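Local coordinates for protein transcriptional regulator (Pyrococcus horikoshii, PDB 1UDD) that is a mainly helical TenA-like member of the TENA/THI-4/PQQC family, found as an assembly of four chains, at residues 89-93 with 94-98. Numbering follows the deposited sequence.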
ATOM      1  N   LYS A  89      -6.596 -12.923  29.219  1.00 45.85           N
ATOM      2  CA  LYS A  89      -6.357 -13.493  30.546  1.00 47.85           C
ATOM      3  C   LYS A  89      -5.823 -12.426  31.492  1.00 48.64           C
ATOM      4  O   LYS A  89      -6.181 -12.398  32.674  1.00 47.68           O
ATOM      5  CB  LYS A  89      -5.367 -14.661  30.479  1.00 48.18           C
ATOM      6  CG  LYS A  89      -5.910 -15.884  29.770  1.00 51.92           C
ATOM      7  CD  LYS A  89      -4.999 -17.100  29.923  1.00 54.54           C
ATOM      8  CE  LYS A  89      -5.529 -18.278  29.106  1.00 56.34           C
ATOM      9  NZ  LYS A  89      -4.638 -19.483  29.148  1.00 58.06           N
ATOM     10  N   LEU A  90      -4.964 -11.553  30.971  1.00 48.12           N
ATOM     11  CA  LEU A  90      -4.400 -10.466  31.766  1.00 46.01           C
ATOM     12  C   LEU A  90      -5.517  -9.487  32.111  1.00 46.88           C
ATOM     13  O   LEU A  90      -5.646  -9.055  33.261  1.00 46.89           O
ATOM     14  CB  LEU A  90      -3.301  -9.739  30.984  1.00 44.36           C
ATOM     15  CG  LEU A  90      -2.792  -8.406  31.546  1.00 44.22           C
ATOM     16  CD1 LEU A  90      -2.302  -8.582  32.991  1.00 42.18           C
ATOM     17  CD2 LEU A  90      -1.668  -7.887  30.647  1.00 40.47           C
ATOM     18  N   LEU A  91      -6.318  -9.132  31.110  1.00 45.46           N
ATOM     19  CA  LEU A  91      -7.438  -8.216  31.319  1.00 45.92           C
ATOM     20  C   LEU A  91      -8.352  -8.743  32.422  1.00 47.94           C
ATOM     21  O   LEU A  91      -8.881  -7.971  33.229  1.00 46.91           O
ATOM     22  CB  LEU A  91      -8.255  -8.078  30.037  1.00 43.73           C
ATOM     23  CG  LEU A  91      -7.621  -7.308  28.881  1.00 44.41           C
ATOM     24  CD1 LEU A  91      -8.453  -7.530  27.633  1.00 43.65           C
ATOM     25  CD2 LEU A  91      -7.522  -5.818  29.223  1.00 39.49           C
ATOM     26  N   LYS A  92      -8.536 -10.062  32.442  1.00 49.60           N
ATOM     27  CA  LYS A  92      -9.391 -10.701  33.429  1.00 52.69           C
ATOM     28  C   LYS A  92      -8.858 -10.464  34.838  1.00 53.46           C
ATOM     29  O   LYS A  92      -9.580  -9.957  35.704  1.00 53.98           O
ATOM     30  CB  LYS A  92      -9.505 -12.203  33.150  1.00 54.87           C
ATOM     31  CG  LYS A  92     -10.464 -12.923  34.101  1.00 59.88           C
ATOM     32  CD  LYS A  92     -10.880 -14.305  33.595  1.00 62.07           C
ATOM     33  CE  LYS A  92     -12.048 -14.864  34.416  1.00 62.16           C
ATOM     34  NZ  LYS A  92     -12.511 -16.203  33.937  1.00 63.17           N
ATOM     35  N   GLU A  93      -7.595 -10.820  35.067  1.00 51.68           N
ATOM     36  CA  GLU A  93      -6.974 -10.626  36.370  1.00 50.53           C
ATOM     37  C   GLU A  93      -7.189  -9.196  36.867  1.00 50.59           C
ATOM     38  O   GLU A  93      -7.221  -8.954  38.073  1.00 53.27           O
ATOM     39  CB  GLU A  93      -5.468 -10.894  36.298  1.00 50.84           C
ATOM     40  CG  GLU A  93      -5.086 -12.266  35.801  1.00 51.39           C
ATOM     41  CD  GLU A  93      -3.585 -12.426  35.659  1.00 56.89           C
ATOM     42  OE1 GLU A  93      -2.940 -11.532  35.068  1.00 59.00           O
ATOM     43  OE2 GLU A  93      -3.043 -13.449  36.130  1.00 61.51           O
ATOM     44  N   LEU A  94      -7.333  -8.252  35.941  1.00 48.79           N
ATOM     45  CA  LEU A  94      -7.537  -6.844  36.302  1.00 49.65           C
ATOM     46  C   LEU A  94      -9.011  -6.426  36.310  1.00 48.19           C
ATOM     47  O   LEU A  94      -9.322  -5.238  36.389  1.00 46.24           O
ATOM     48  CB  LEU A  94      -6.762  -5.926  35.338  1.00 50.63           C
ATOM     49  CG  LEU A  94      -5.228  -5.999  35.296  1.00 51.26           C
ATOM     50  CD1 LEU A  94      -4.708  -5.219  34.086  1.00 51.46           C
ATOM     51  CD2 LEU A  94      -4.646  -5.445  36.583  1.00 50.44           C
ATOM     52  N   ASP A  95      -9.913  -7.405  36.237  1.00 49.47           N
ATOM     53  CA  ASP A  95     -11.352  -7.129  36.220  1.00 49.20           C
ATOM     54  C   ASP A  95     -11.720  -6.229  35.053  1.00 47.40           C
ATOM     55  O   ASP A  95     -12.420  -5.228  35.224  1.00 46.71           O
ATOM     56  CB  ASP A  95     -11.807  -6.460  37.520  1.00 53.70           C
ATOM     57  CG  ASP A  95     -11.657  -7.364  38.719  1.00 57.10           C
ATOM     58  OD1 ASP A  95     -12.199  -8.491  38.682  1.00 59.07           O
ATOM     59  OD2 ASP A  95     -10.998  -6.944  39.697  1.00 62.00           O
ATOM     60  N   LEU A  96     -11.223  -6.584  33.874  1.00 46.01           N
ATOM     61  CA  LEU A  96     -11.506  -5.852  32.648  1.00 43.62           C
ATOM     62  C   LEU A  96     -11.844  -6.899  31.612  1.00 43.07           C
ATOM     63  O   LEU A  96     -11.512  -8.076  31.788  1.00 43.91           O
ATOM     64  CB  LEU A  96     -10.283  -5.052  32.197  1.00 42.92           C
ATOM     65  CG  LEU A  96      -9.903  -3.889  33.111  1.00 41.18           C
ATOM     66  CD1 LEU A  96      -8.543  -3.315  32.723  1.00 34.92           C
ATOM     67  CD2 LEU A  96     -10.997  -2.833  33.023  1.00 39.19           C
ATOM     68  N   THR A  97     -12.514  -6.484  30.544  1.00 43.43           N
ATOM     69  CA  THR A  97     -12.891  -7.406  29.475  1.00 46.67           C
ATOM     70  C   THR A  97     -12.372  -6.869  28.140  1.00 46.87           C
ATOM     71  O   THR A  97     -12.135  -5.669  28.003  1.00 47.41           O
ATOM     72  CB  THR A  97     -14.432  -7.548  29.363  1.00 44.43           C
ATOM     73  OG1 THR A  97     -14.984  -6.317  28.890  1.00 42.22           O
ATOM     74  CG2 THR A  97     -15.044  -7.874  30.716  1.00 44.00           C
ATOM     75  N   LEU A  98     -12.211  -7.755  27.161  1.00 49.07           N
ATOM     76  CA  LEU A  98     -11.745  -7.352  25.835  1.00 48.75           C
ATOM     77  C   LEU A  98     -12.614  -6.184  25.366  1.00 48.74           C
ATOM     78  O   LEU A  98     -12.124  -5.228  24.748  1.00 48.12           O
ATOM     79  CB  LEU A  98     -11.870  -8.525  24.855  1.00 47.11           C
ATOM     80  CG  LEU A  98     -10.857  -8.590  23.701  1.00 49.73           C
ATOM     81  CD1 LEU A  98     -11.298  -9.666  22.702  1.00 45.58           C
ATOM     82  CD2 LEU A  98     -10.746  -7.239  23.009  1.00 46.09           C
TER
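L91 and L96 meet where a Schellman motif ends helix 82-93 and turns the chain toward helix 98-103. The two defining bonds run backwards into the last helical turn: L96 N donates to L91 O at 2.8 Å, and D95 N reaches K92 O at 2.6 Å, approaching from above the carbonyl plane. D95 has positive phi (58°), the backbone twist expected of the C' residue. L94, the first residue to leave helical geometry, still gives its N-H to L90 O (3.3 Å), with a weak second bond to L91 O.

The tight part of the turn lies around the buried L91 and L94. With L91 CG anti to its carbonyl carbon (chi1 -71°), the side chain runs along the returning chain, and its CD1 rests 3.8 Å from CA of L98. L91 and L96 cross at about a right angle, CD2 of L91 lying 4.1 Å from CB of L96. L94 brings its CD1 to CD1 of L90 at 4.3 Å, a looser touch. Neighbouring helices extend this leucine cluster: L91 and L94 pack on V43 and L96 on L44 of helix 36-63, while L90 and L94 meet I158 of helix 157-164.

By contrast, K92 and D95, both exposed, turn their CB atoms away from the other segment and contribute mainly backbone groups. T97 sits at the N-cap of helix 98-103, its side chain capping a backbone N just past the turn; its OG1 also hydrogen-bonds the E99 carboxylate (OE2). Back at the helix end, L91 O is further enclosed by carbon, with CB of L96 only 3.4 Å from that oxygen.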